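Local coordinates for protein ribonuclease VapC2 (Rickettsia felis, PDB 3ZVK) that acts as the toxin of a type II toxin-antitoxin pair, a magnesium-dependent ribonuclease that cleaves single-stranded RNA and is complexed by the antitoxin VapB2, at residues F79-L84 and D99-S104; S74-F79 and I107-T112; A111-N116 and P125-E130; Y3-N8 and I34-I39. The protein carries 1 engineered substitution. All coordinates share one frame; numbering follows the deposited sequence.

Contact 1: F79-L84 and D99-S104; sequences FYYGEL and DLLIAS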
loop_
_atom_site.group_PDB
_atom_site.type_symbol
_atom_site.label_atom_id
_atom_site.label_comp_id
_atom_site.label_asym_id
_atom_site.label_seq_id
_atom_site.Cartn_x
_atom_site.Cartn_y
_atom_site.Cartn_z
ATOM N N PHE A 79 16.240 -14.983 -12.989
ATOM C CA PHE A 79 16.995 -16.242 -12.928
ATOM C C PHE A 79 17.428 -16.703 -14.326
ATOM O O PHE A 79 18.580 -17.114 -14.509
ATOM C CB PHE A 79 16.221 -17.353 -12.189
ATOM C CG PHE A 79 16.861 -18.719 -12.332
ATOM C CD1 PHE A 79 17.971 -19.069 -11.574
ATOM C CD2 PHE A 79 16.380 -19.636 -13.259
ATOM C CE1 PHE A 79 18.590 -20.314 -11.741
ATOM C CE2 PHE A 79 16.991 -20.882 -13.419
ATOM C CZ PHE A 79 18.087 -21.216 -12.652
ATOM N N TYR A 80 16.512 -16.601 -15.303
ATOM C CA TYR A 80 16.736 -16.976 -16.700
ATOM C C TYR A 80 17.764 -16.094 -17.355
ATOM O O TYR A 80 18.631 -16.614 -18.054
ATOM C CB TYR A 80 15.422 -17.016 -17.486
ATOM C CG TYR A 80 14.433 -17.991 -16.886
ATOM C CD1 TYR A 80 14.571 -19.362 -17.079
ATOM C CD2 TYR A 80 13.416 -17.550 -16.043
ATOM C CE1 TYR A 80 13.679 -20.267 -16.503
ATOM C CE2 TYR A 80 12.526 -18.449 -15.451
ATOM C CZ TYR A 80 12.663 -19.806 -15.685
ATOM O OH TYR A 80 11.781 -20.694 -15.134
ATOM N N TYR A 81 17.720 -14.776 -17.079
ATOM C CA TYR A 81 18.706 -13.794 -17.557
ATOM C C TYR A 81 20.129 -14.164 -17.096
ATOM O O TYR A 81 21.054 -14.143 -17.908
ATOM C CB TYR A 81 18.348 -12.369 -17.053
ATOM C CG TYR A 81 19.414 -11.339 -17.347
ATOM C CD1 TYR A 81 19.437 -10.663 -18.558
ATOM C CD2 TYR A 81 20.401 -11.039 -16.414
ATOM C CE1 TYR A 81 20.402 -9.697 -18.828
ATOM C CE2 TYR A 81 21.392 -10.096 -16.684
ATOM C CZ TYR A 81 21.375 -9.414 -17.885
ATOM O OH TYR A 81 22.333 -8.474 -18.160
ATOM N N GLY A 82 20.283 -14.440 -15.795
ATOM C CA GLY A 82 21.557 -14.796 -15.188
ATOM C C GLY A 82 22.174 -16.023 -15.811
ATOM O O GLY A 82 23.369 -16.023 -16.115
ATOM N N GLU A 83 21.345 -17.061 -16.037
ATOM C CA GLU A 83 21.762 -18.331 -16.640
ATOM C C GLU A 83 22.131 -18.175 -18.120
ATOM O O GLU A 83 23.155 -18.701 -18.546
ATOM C CB GLU A 83 20.674 -19.405 -16.447
ATOM C CG GLU A 83 20.526 -19.882 -15.014
ATOM C CD GLU A 83 21.649 -20.766 -14.503
ATOM O OE1 GLU A 83 21.653 -21.973 -14.839
ATOM O OE2 GLU A 83 22.512 -20.261 -13.749
ATOM N N LEU A 84 21.308 -17.450 -18.884
ATOM C CA LEU A 84 21.498 -17.187 -20.306
ATOM C C LEU A 84 22.762 -16.344 -20.580
ATOM O O LEU A 84 23.570 -16.715 -21.435
ATOM C CB LEU A 84 20.227 -16.529 -20.902
ATOM C CG LEU A 84 20.241 -16.148 -22.390
ATOM C CD1 LEU A 84 20.513 -17.358 -23.275
ATOM C CD2 LEU A 84 18.936 -15.487 -22.797
ATOM N N ASP A 99 18.477 -6.956 -25.657
ATOM C CA ASP A 99 18.097 -8.199 -26.345
ATOM C C ASP A 99 18.246 -9.441 -25.454
ATOM O O ASP A 99 17.378 -10.307 -25.473
ATOM C CB ASP A 99 18.729 -8.330 -27.736
ATOM C CG ASP A 99 18.089 -7.403 -28.763
ATOM O OD1 ASP A 99 17.051 -6.779 -28.440
ATOM O OD2 ASP A 99 18.602 -7.325 -29.898
ATOM N N LEU A 100 19.268 -9.448 -24.577
ATOM C CA LEU A 100 19.463 -10.479 -23.555
ATOM C C LEU A 100 18.262 -10.437 -22.527
ATOM O O LEU A 100 17.710 -11.484 -22.189
ATOM C CB LEU A 100 20.800 -10.226 -22.842
ATOM C CG LEU A 100 21.667 -11.418 -22.429
ATOM C CD1 LEU A 100 21.458 -12.615 -23.310
ATOM C CD2 LEU A 100 23.138 -11.060 -22.503
ATOM N N LEU A 101 17.828 -9.229 -22.107
ATOM C CA LEU A 101 16.705 -9.036 -21.187
ATOM C C LEU A 101 15.398 -9.470 -21.852
ATOM O O LEU A 101 14.591 -10.164 -21.234
ATOM C CB LEU A 101 16.607 -7.562 -20.710
ATOM C CG LEU A 101 17.655 -7.090 -19.674
ATOM C CD1 LEU A 101 17.701 -5.601 -19.582
ATOM C CD2 LEU A 101 17.329 -7.596 -18.293
ATOM N N ILE A 102 15.216 -9.063 -23.124
ATOM C CA ILE A 102 14.068 -9.369 -23.968
ATOM C C ILE A 102 13.918 -10.878 -24.127
ATOM O O ILE A 102 12.808 -11.371 -23.942
ATOM C CB ILE A 102 14.151 -8.590 -25.327
ATOM C CG1 ILE A 102 13.867 -7.088 -25.085
ATOM C CG2 ILE A 102 13.165 -9.149 -26.374
ATOM C CD1 ILE A 102 14.670 -6.111 -25.990
ATOM N N ALA A 103 15.024 -11.598 -24.442
ATOM C CA ALA A 103 15.082 -13.055 -24.640
ATOM C C ALA A 103 14.759 -13.793 -23.348
ATOM O O ALA A 103 13.945 -14.721 -23.369
ATOM C CB ALA A 103 16.454 -13.468 -25.173
ATOM N N SER A 104 15.342 -13.330 -22.221
ATOM C CA SER A 104 15.135 -13.853 -20.854
ATOM C C SER A 104 13.659 -13.827 -20.495
ATOM O O SER A 104 13.159 -14.754 -19.871
ATOM C CB SER A 104 15.868 -12.982 -19.835
ATOM O OG SER A 104 17.261 -13.041 -20.077
#

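Contact 2: S74-F79 and I107-T112; sequences SAKCTF and IAENAT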
loop_
_atom_site.group_PDB
_atom_site.type_symbol
_atom_site.label_atom_id
_atom_site.label_comp_id
_atom_site.label_asym_id
_atom_site.label_seq_id
_atom_site.Cartn_x
_atom_site.Cartn_y
_atom_site.Cartn_z
ATOM N N SER A 74 9.615 -8.804 -14.780
ATOM C CA SER A 74 9.436 -9.248 -13.396
ATOM C C SER A 74 10.572 -10.049 -12.805
ATOM O O SER A 74 11.434 -10.490 -13.525
ATOM C CB SER A 74 8.139 -10.043 -13.286
ATOM O OG SER A 74 8.170 -11.080 -14.258
ATOM N N ALA A 75 10.540 -10.274 -11.498
ATOM C CA ALA A 75 11.532 -11.033 -10.749
ATOM C C ALA A 75 11.716 -12.466 -11.270
ATOM O O ALA A 75 12.831 -12.976 -11.223
ATOM C CB ALA A 75 11.175 -11.044 -9.272
ATOM N N LYS A 76 10.656 -13.094 -11.816
ATOM C CA LYS A 76 10.752 -14.444 -12.366
ATOM C C LYS A 76 11.694 -14.539 -13.568
ATOM O O LYS A 76 12.311 -15.588 -13.752
ATOM C CB LYS A 76 9.376 -15.081 -12.639
ATOM C CG LYS A 76 8.562 -14.457 -13.763
ATOM C CD LYS A 76 7.594 -15.458 -14.367
ATOM C CE LYS A 76 6.627 -14.784 -15.300
ATOM N NZ LYS A 76 5.628 -15.733 -15.839
ATOM N N CYS A 77 11.875 -13.428 -14.330
ATOM C CA CYS A 77 12.763 -13.370 -15.503
ATOM C C CYS A 77 14.230 -13.331 -15.153
ATOM O O CYS A 77 15.057 -13.749 -15.964
ATOM C CB CYS A 77 12.407 -12.196 -16.404
ATOM S SG CYS A 77 10.645 -12.012 -16.725
ATOM N N THR A 78 14.550 -12.757 -13.981
ATOM C CA THR A 78 15.910 -12.553 -13.483
ATOM C C THR A 78 16.794 -13.823 -13.445
ATOM O O THR A 78 17.973 -13.741 -13.829
ATOM C CB THR A 78 15.881 -11.769 -12.170
ATOM O OG1 THR A 78 15.368 -12.600 -11.124
ATOM C CG2 THR A 78 15.063 -10.497 -12.274
ATOM N N PHE A 79 16.240 -14.983 -12.989
ATOM C CA PHE A 79 16.995 -16.242 -12.928
ATOM C C PHE A 79 17.428 -16.703 -14.326
ATOM O O PHE A 79 18.580 -17.114 -14.509
ATOM C CB PHE A 79 16.221 -17.353 -12.189
ATOM C CG PHE A 79 16.861 -18.719 -12.332
ATOM C CD1 PHE A 79 17.971 -19.069 -11.574
ATOM C CD2 PHE A 79 16.380 -19.636 -13.259
ATOM C CE1 PHE A 79 18.590 -20.314 -11.741
ATOM C CE2 PHE A 79 16.991 -20.882 -13.419
ATOM C CZ PHE A 79 18.087 -21.216 -12.652
ATOM N N ILE A 107 11.657 -16.414 -22.433
ATOM C CA ILE A 107 11.958 -17.697 -21.803
ATOM C C ILE A 107 11.141 -17.842 -20.516
ATOM O O ILE A 107 10.471 -18.859 -20.331
ATOM C CB ILE A 107 13.496 -17.923 -21.596
ATOM C CG1 ILE A 107 14.245 -18.073 -22.917
ATOM C CG2 ILE A 107 13.770 -19.168 -20.731
ATOM C CD1 ILE A 107 15.762 -17.795 -22.876
ATOM N N ALA A 108 11.166 -16.815 -19.650
ATOM C CA ALA A 108 10.443 -16.797 -18.375
ATOM C C ALA A 108 8.921 -16.882 -18.514
ATOM O O ALA A 108 8.264 -17.436 -17.624
ATOM C CB ALA A 108 10.819 -15.577 -17.583
ATOM N N GLU A 109 8.361 -16.343 -19.619
ATOM C CA GLU A 109 6.918 -16.382 -19.896
ATOM C C GLU A 109 6.515 -17.626 -20.723
ATOM O O GLU A 109 5.329 -17.857 -20.958
ATOM C CB GLU A 109 6.474 -15.089 -20.633
ATOM C CG GLU A 109 6.623 -13.781 -19.860
ATOM C CD GLU A 109 5.849 -13.566 -18.574
ATOM O OE1 GLU A 109 4.932 -14.362 -18.285
ATOM O OE2 GLU A 109 6.149 -12.582 -17.859
ATOM N N ASN A 110 7.509 -18.415 -21.163
ATOM C CA ASN A 110 7.356 -19.589 -22.033
ATOM C C ASN A 110 6.661 -19.177 -23.335
ATOM O O ASN A 110 5.731 -19.815 -23.800
ATOM C CB ASN A 110 6.670 -20.763 -21.327
ATOM C CG ASN A 110 7.241 -22.060 -21.799
ATOM O OD1 ASN A 110 6.992 -22.512 -22.928
ATOM N ND2 ASN A 110 8.124 -22.627 -20.981
ATOM N N ALA A 111 7.125 -18.070 -23.891
ATOM C CA ALA A 111 6.586 -17.423 -25.070
ATOM C C ALA A 111 7.439 -17.657 -26.316
ATOM O O ALA A 111 8.628 -17.947 -26.212
ATOM C CB ALA A 111 6.476 -15.917 -24.796
ATOM N N THR A 112 6.836 -17.458 -27.489
ATOM C CA THR A 112 7.523 -17.492 -28.771
ATOM C C THR A 112 7.996 -16.060 -29.008
ATOM O O THR A 112 7.183 -15.108 -28.964
ATOM C CB THR A 112 6.597 -17.945 -29.888
ATOM O OG1 THR A 112 6.178 -19.290 -29.647
ATOM C CG2 THR A 112 7.255 -17.865 -31.244
#

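Contact 3: A111-N116 and P125-E130; sequences ATLVTN and PNLILE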
loop_
_atom_site.group_PDB
_atom_site.type_symbol
_atom_site.label_atom_id
_atom_site.label_comp_id
_atom_site.label_asym_id
_atom_site.label_seq_id
_atom_site.Cartn_x
_atom_site.Cartn_y
_atom_site.Cartn_z
ATOM N N ALA A 111 7.125 -18.070 -23.891
ATOM C CA ALA A 111 6.586 -17.423 -25.070
ATOM C C ALA A 111 7.439 -17.657 -26.316
ATOM O O ALA A 111 8.628 -17.947 -26.212
ATOM C CB ALA A 111 6.476 -15.917 -24.796
ATOM N N THR A 112 6.836 -17.458 -27.489
ATOM C CA THR A 112 7.523 -17.492 -28.771
ATOM C C THR A 112 7.996 -16.060 -29.008
ATOM O O THR A 112 7.183 -15.108 -28.964
ATOM C CB THR A 112 6.597 -17.945 -29.888
ATOM O OG1 THR A 112 6.178 -19.290 -29.647
ATOM C CG2 THR A 112 7.255 -17.865 -31.244
ATOM N N LEU A 113 9.314 -15.898 -29.226
ATOM C CA LEU A 113 9.867 -14.578 -29.494
ATOM C C LEU A 113 9.903 -14.360 -30.990
ATOM O O LEU A 113 10.473 -15.166 -31.728
ATOM C CB LEU A 113 11.252 -14.400 -28.856
ATOM C CG LEU A 113 11.914 -13.018 -28.971
ATOM C CD1 LEU A 113 11.075 -11.905 -28.339
ATOM C CD2 LEU A 113 13.235 -13.053 -28.304
ATOM N N VAL A 114 9.283 -13.271 -31.432
ATOM C CA VAL A 114 9.151 -12.926 -32.833
ATOM C C VAL A 114 10.256 -11.999 -33.283
ATOM O O VAL A 114 10.444 -10.928 -32.716
ATOM C CB VAL A 114 7.752 -12.413 -33.194
ATOM C CG1 VAL A 114 7.602 -12.265 -34.702
ATOM C CG2 VAL A 114 6.650 -13.314 -32.618
ATOM N N THR A 115 10.973 -12.431 -34.331
ATOM C CA THR A 115 12.116 -11.751 -34.889
ATOM C C THR A 115 11.978 -11.401 -36.375
ATOM O O THR A 115 11.082 -11.907 -37.035
ATOM C CB THR A 115 13.407 -12.476 -34.485
ATOM O OG1 THR A 115 14.506 -11.599 -34.746
ATOM C CG2 THR A 115 13.579 -13.824 -35.185
ATOM N N ASN A 116 12.878 -10.514 -36.861
ATOM C CA ASN A 116 13.044 -9.889 -38.193
ATOM C C ASN A 116 14.263 -10.472 -38.968
ATOM O O ASN A 116 14.369 -10.282 -40.183
ATOM C CB ASN A 116 13.396 -8.375 -37.946
ATOM C CG ASN A 116 12.469 -7.382 -38.585
ATOM O OD1 ASN A 116 11.265 -7.555 -38.628
ATOM N ND2 ASN A 116 12.990 -6.266 -39.011
ATOM N N PRO A 125 19.946 -20.670 -26.115
ATOM C CA PRO A 125 19.300 -21.917 -25.681
ATOM C C PRO A 125 17.983 -21.711 -24.943
ATOM O O PRO A 125 17.791 -20.689 -24.279
ATOM C CB PRO A 125 20.360 -22.564 -24.774
ATOM C CG PRO A 125 21.641 -21.811 -25.062
ATOM C CD PRO A 125 21.181 -20.432 -25.343
ATOM N N ASN A 126 17.085 -22.716 -25.057
ATOM C CA ASN A 126 15.748 -22.760 -24.440
ATOM C C ASN A 126 14.768 -21.670 -24.942
ATOM O O ASN A 126 13.696 -21.493 -24.349
ATOM C CB ASN A 126 15.805 -22.797 -22.889
ATOM C CG ASN A 126 16.964 -23.555 -22.277
ATOM O OD1 ASN A 126 17.184 -24.755 -22.516
ATOM N ND2 ASN A 126 17.703 -22.856 -21.433
ATOM N N LEU A 127 15.111 -20.979 -26.047
ATOM C CA LEU A 127 14.275 -19.925 -26.604
ATOM C C LEU A 127 13.538 -20.352 -27.863
ATOM O O LEU A 127 14.159 -20.766 -28.837
ATOM C CB LEU A 127 15.095 -18.632 -26.824
ATOM C CG LEU A 127 14.366 -17.407 -27.369
ATOM C CD1 LEU A 127 13.681 -16.645 -26.289
ATOM C CD2 LEU A 127 15.309 -16.465 -28.001
ATOM N N ILE A 128 12.199 -20.256 -27.831
ATOM C CA ILE A 128 11.340 -20.522 -28.988
ATOM C C ILE A 128 11.289 -19.213 -29.816
ATOM O O ILE A 128 10.982 -18.137 -29.288
ATOM C CB ILE A 128 9.919 -21.039 -28.634
ATOM C CG1 ILE A 128 9.908 -21.978 -27.385
ATOM C CG2 ILE A 128 9.275 -21.693 -29.873
ATOM C CD1 ILE A 128 8.590 -21.891 -26.461
ATOM N N LEU A 129 11.643 -19.321 -31.098
ATOM C CA LEU A 129 11.715 -18.197 -32.037
ATOM C C LEU A 129 10.850 -18.425 -33.255
ATOM O O LEU A 129 10.594 -19.569 -33.640
ATOM C CB LEU A 129 13.168 -17.986 -32.504
ATOM C CG LEU A 129 13.766 -16.552 -32.528
ATOM C CD1 LEU A 129 13.941 -15.950 -31.126
ATOM C CD2 LEU A 129 15.119 -16.565 -33.211
ATOM N N GLU A 130 10.420 -17.315 -33.866
ATOM C CA GLU A 130 9.629 -17.292 -35.083
ATOM C C GLU A 130 10.082 -16.049 -35.835
ATOM O O GLU A 130 10.087 -14.952 -35.291
ATOM C CB GLU A 130 8.113 -17.294 -34.809
ATOM C CG GLU A 130 7.294 -17.622 -36.037
ATOM C CD GLU A 130 5.817 -17.838 -35.788
ATOM O OE1 GLU A 130 5.416 -18.936 -35.332
ATOM O OE2 GLU A 130 5.047 -16.938 -36.177
#

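Contact 4: Y3-N8 and I34-I39; sequences YMLGTN and IAISSI. Engineered in segment 3-8: Gly-6 (natural residue Asp).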
loop_
_atom_site.group_PDB
_atom_site.type_symbol
_atom_site.label_atom_id
_atom_site.label_comp_id
_atom_site.label_asym_id
_atom_site.label_seq_id
_atom_site.Cartn_x
_atom_site.Cartn_y
_atom_site.Cartn_z
ATOM N N TYR A 3 2.821 -14.762 -27.709
ATOM C CA TYR A 3 3.772 -14.368 -28.731
ATOM C C TYR A 3 4.288 -12.999 -28.310
ATOM O O TYR A 3 3.510 -12.053 -28.245
ATOM C CB TYR A 3 3.107 -14.283 -30.107
ATOM C CG TYR A 3 2.971 -15.627 -30.783
ATOM C CD1 TYR A 3 1.910 -16.476 -30.481
ATOM C CD2 TYR A 3 3.922 -16.066 -31.717
ATOM C CE1 TYR A 3 1.783 -17.722 -31.098
ATOM C CE2 TYR A 3 3.798 -17.303 -32.344
ATOM C CZ TYR A 3 2.716 -18.125 -32.040
ATOM O OH TYR A 3 2.546 -19.361 -32.643
ATOM N N MET A 4 5.572 -12.896 -27.973
ATOM C CA MET A 4 6.180 -11.621 -27.587
ATOM C C MET A 4 6.962 -11.094 -28.782
ATOM O O MET A 4 7.749 -11.843 -29.383
ATOM C CB MET A 4 7.083 -11.782 -26.355
ATOM C CG MET A 4 6.336 -12.263 -25.144
ATOM S SD MET A 4 7.243 -12.217 -23.597
ATOM C CE MET A 4 7.027 -10.507 -23.171
ATOM N N LEU A 5 6.708 -9.840 -29.184
ATOM C CA LEU A 5 7.437 -9.267 -30.336
ATOM C C LEU A 5 8.698 -8.571 -29.873
ATOM O O LEU A 5 8.699 -7.891 -28.833
ATOM C CB LEU A 5 6.573 -8.271 -31.150
ATOM C CG LEU A 5 5.137 -8.655 -31.416
ATOM C CD1 LEU A 5 4.352 -7.450 -31.946
ATOM C CD2 LEU A 5 5.063 -9.858 -32.354
ATOM N N GLY A 6 9.762 -8.781 -30.628
ATOM C CA GLY A 6 11.066 -8.161 -30.393
ATOM C C GLY A 6 11.060 -6.736 -30.909
ATOM O O GLY A 6 10.102 -6.306 -31.562
ATOM N N THR A 7 12.113 -5.991 -30.614
ATOM C CA THR A 7 12.235 -4.577 -30.975
ATOM C C THR A 7 12.210 -4.371 -32.492
ATOM O O THR A 7 11.472 -3.502 -32.964
ATOM C CB THR A 7 13.473 -3.958 -30.287
ATOM O OG1 THR A 7 13.387 -4.235 -28.883
ATOM C CG2 THR A 7 13.583 -2.438 -30.504
ATOM N N ASN A 8 13.011 -5.160 -33.237
ATOM C CA ASN A 8 13.120 -5.102 -34.692
ATOM C C ASN A 8 11.785 -5.305 -35.385
ATOM O O ASN A 8 11.487 -4.549 -36.299
ATOM C CB ASN A 8 14.148 -6.111 -35.221
ATOM C CG ASN A 8 15.597 -5.947 -34.839
ATOM O OD1 ASN A 8 16.395 -6.828 -35.142
ATOM N ND2 ASN A 8 16.036 -4.821 -34.292
ATOM N N ILE A 34 -0.884 -11.591 -28.058
ATOM C CA ILE A 34 0.197 -10.798 -28.625
ATOM C C ILE A 34 0.652 -9.828 -27.570
ATOM O O ILE A 34 -0.165 -9.060 -27.038
ATOM C CB ILE A 34 -0.176 -10.130 -29.961
ATOM C CG1 ILE A 34 -0.448 -11.263 -31.030
ATOM C CG2 ILE A 34 1.009 -9.211 -30.421
ATOM C CD1 ILE A 34 -1.277 -10.857 -32.106
ATOM N N ALA A 35 1.958 -9.875 -27.242
ATOM C CA ALA A 35 2.553 -9.001 -26.222
ATOM C C ALA A 35 3.923 -8.435 -26.573
ATOM O O ALA A 35 4.540 -8.837 -27.560
ATOM C CB ALA A 35 2.630 -9.754 -24.903
ATOM N N ILE A 36 4.391 -7.476 -25.767
ATOM C CA ILE A 36 5.748 -6.905 -25.793
ATOM C C ILE A 36 6.230 -6.773 -24.376
ATOM O O ILE A 36 5.444 -6.534 -23.464
ATOM C CB ILE A 36 6.004 -5.591 -26.607
ATOM C CG1 ILE A 36 5.215 -4.379 -26.072
ATOM C CG2 ILE A 36 5.887 -5.800 -28.127
ATOM C CD1 ILE A 36 5.815 -3.030 -26.426
ATOM N N SER A 37 7.514 -6.933 -24.189
ATOM C CA SER A 37 8.166 -6.754 -22.906
ATOM C C SER A 37 8.198 -5.251 -22.655
ATOM O O SER A 37 8.293 -4.478 -23.600
ATOM C CB SER A 37 9.608 -7.256 -23.005
ATOM O OG SER A 37 10.266 -7.117 -21.759
ATOM N N SER A 38 8.154 -4.832 -21.389
ATOM C CA SER A 38 8.330 -3.426 -21.041
ATOM C C SER A 38 9.737 -2.963 -21.536
ATOM O O SER A 38 9.885 -1.774 -21.834
ATOM C CB SER A 38 8.157 -3.203 -19.541
ATOM O OG SER A 38 8.990 -4.032 -18.745
ATOM N N ILE A 39 10.733 -3.921 -21.700
ATOM C CA ILE A 39 12.104 -3.683 -22.233
ATOM C C ILE A 39 12.059 -3.235 -23.716
ATOM O O ILE A 39 12.772 -2.321 -24.106
ATOM C CB ILE A 39 13.099 -4.878 -21.990
ATOM C CG1 ILE A 39 13.081 -5.413 -20.525
ATOM C CG2 ILE A 39 14.522 -4.520 -22.449
ATOM C CD1 ILE A 39 13.399 -4.362 -19.395
HETATM O O HOH W 1 8.800 -8.568 -26.176
#

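Contact 1: F79-L84 and D99-S104
Tyr-81 and Ser-104 bring helices 75-90 and 97-109 together most closely: OG of Ser-104 lies 3.0 Å from CA of Tyr-81 and 3.3 Å from its CB, at the edge of the phenol ring and near its plane. With CG anti to the backbone N (chi1 172°), the ring of Tyr-81 extends along the neighbouring helix, where its CD1 meets CD2 of Leu-101 at 3.7 Å and its CE1 meets CB of Leu-100 at 4.1 Å. One turn on, CG of Leu-84 touches CD1 of Leu-100 at 3.8 Å, and CD2 of Leu-84 reaches CB of Ala-103 at 4.0 Å. The serine hydroxyl is fixed from within its own helix, since Ser-104 OG donates to Leu-100 O over 2.7 Å. Ser-104 N reaches the same carbonyl oxygen from the opposite face of its plane. At the far end of the tyrosine, OH is hydrogen-bonded to Arg-85. Tyr-81 also packs on Ala-42 of the second VapC2 subunit, and Leu-101 meets Leu-101 of that subunit, so the contact borders the interface with that subunit. The axes of segments 79-84 and 99-104 approach to 8.8 Å, their N-to-C directions 124° apart. No hydrogen bond crosses between the two segments; a hydroxyl satisfied by its own helix can lie buried against carbon, and the helices are held here by apolar fit.

Contact 2: S74-F79 and I107-T112
The carboxylate of Glu-109 has the end of Lys-76 over one face: NZ of Lys-76 meets OE1 of Glu-109 at 2.9 Å from above the carboxylate plane, 59° out of it, and CE of Lys-76 lies 3.4 Å from OE2 of Glu-109. The other oxygen, OE2, takes a weak hydrogen bond with NE2 of His-105, one turn earlier in the same helix, so the group is held by a salt bridge at one oxygen and more loosely at the other. The two side chains cross at about a right angle. CG of Lys-76 sits between its backbone N and carbonyl carbon (chi1 68°), and from there the chain runs out extended past Ala-108, with NZ of Lys-76 3.6 Å from Ala-108 O. Glu-109 folds at chi2 (-62°), which brings its carboxylate under the lysine end. Beneath this charged pair the backbones come close: CB of Ala-108 presses on CA of Cys-77 at 3.6 Å and on SG of Cys-77 at 3.7 Å, and the small methyl is consistent with the close approach of the helices, whose nearest CA atoms, of Cys-77 and Ala-108, are 5.0 Å apart. Thr-78 OG1 turns back to Ala-75 O, and Thr-78 packs on Leu-41 of the second toxin subunit. The pairing joins the first turn of helix 75-90 to the last turn of helix 97-109, which closes at Asn-110 with positive phi in a Schellman motif, the turn that hands the chain on to strand 112-115 in this PIN domain.

Contact 3: A111-N116 and P125-E130
A chi1 of -176° swings CG of Leu-113 to the side opposite its amide nitrogen and lays it side by side with Leu-129, both pointing the same way, so that CB of Leu-113 meets CD1 of Leu-129 at 3.8 Å. Branch CD2 of Leu-113 also reaches CD2 of Leu-127 at 4.0 Å. In Thr-115 it is OG1 that turns away from the amide nitrogen (chi1 -165°); this sends its methyl CG2 to CD2 of Leu-129 at 3.7 Å, while OG1 bonds to Glu-120. Strands 112-115 and 128-131 run parallel at the border of the five-stranded PIN-domain sheet, the second being outermost within this chain. No helix or strand lies in the connection between them. Leu-113 N donates to Ile-128 O at 2.8 Å, almost straight at 176°; Glu-130 N returns a more bent bond to Leu-113 O at 3.0 Å; and Thr-115 N closes on Glu-130 O at 2.8 Å. Helix 97-109 covers the leucine face, with Ile-102 and Ala-106 against Leu-113. The opposite face carries Thr-112, Val-114 and Glu-130: CG2 of Thr-112 packs on CB of Glu-130 at 3.7 Å, and CG1 of Val-114 lies 3.7 Å from O of Glu-130. The extended Glu-130 side chain carries its carboxylate onward to Trp-132, whose NE1 is hydrogen-bonded to OE2.

Contact 4: Y3-N8 and I34-I39
Tyr-3 and Met-4 pair in parallel with Ile-34 and Ala-35, the short runs 3-5 and 34-37 inclined by 47°: Ala-35 N donates to Tyr-3 O at 2.9 Å, and Leu-5 N donates to Ala-35 O, also at 2.9 Å. Beyond this ladder the strands part, and a water bridges them, donating to Leu-5 O at 2.7 Å and accepting from Ser-37 N at 2.9 Å. Met-4 bends at chi3 (82°), which swings its methyl CE over the far strand to 3.7 Å from Ser-37 N, on the sheet face that also carries Ala-35. His-105 and Ile-71 pack on Met-4 from outside the pair. Leu-5 meets two isoleucines: its CD1 touches CG2 of Ile-34 at 4.1 Å, the side chains aslant, and its CB meets CG2 of Ile-36 at 4.0 Å. A chi1 of -179° turns OG of Ser-37 forward, where it accepts from Ile-39 N at 3.2 Å and caps helix 38-50; the same hydroxyl is hydrogen-bonded to ND1 of His-105. Strand 33-37 passes directly into helix 38-50; strand 2-5 reaches helix 7-16 after one residue, Gly-6, an engineered replacement of the natural Asp at the N-cap position. Thr-7, just after it, packs on Tyr-76 of a VapB antitoxin chain. Adjacent parallel strands whose C-terminal ends lead into helices are characteristic of the α/β PIN domain, and position 6, in its natural form a predicted magnesium ligand, follows the first strand, in keeping with an acidic metal site there.

Overall arrangement
Contacts 3 and 4 belong to one parallel sheet: strand 2-5 lies between 33-37 and 112-115, with Met-4 N 2.9 Å from Thr-112 O and Val-114 N 2.9 Å from Met-4 O. Contacts 1 and 2, centred about 8 Å apart, occupy successive turns of the same two helices, contact 1 nested in the loop contact 2 closes. Helix 97-109 connects them with the sheet, Ile-102 CG2 meeting Leu-113 CD1 at 4.0 Å and Ile-102 CD1 meeting Thr-7 OG1 at 3.7 Å. From the predicted magnesium-binding residue 6, here an engineered glycine, the side chain of Leu-113 lies about 4 Å and that of Ala-103 about 9 Å away. Contacts 1, 2 and 4 touch the second subunit.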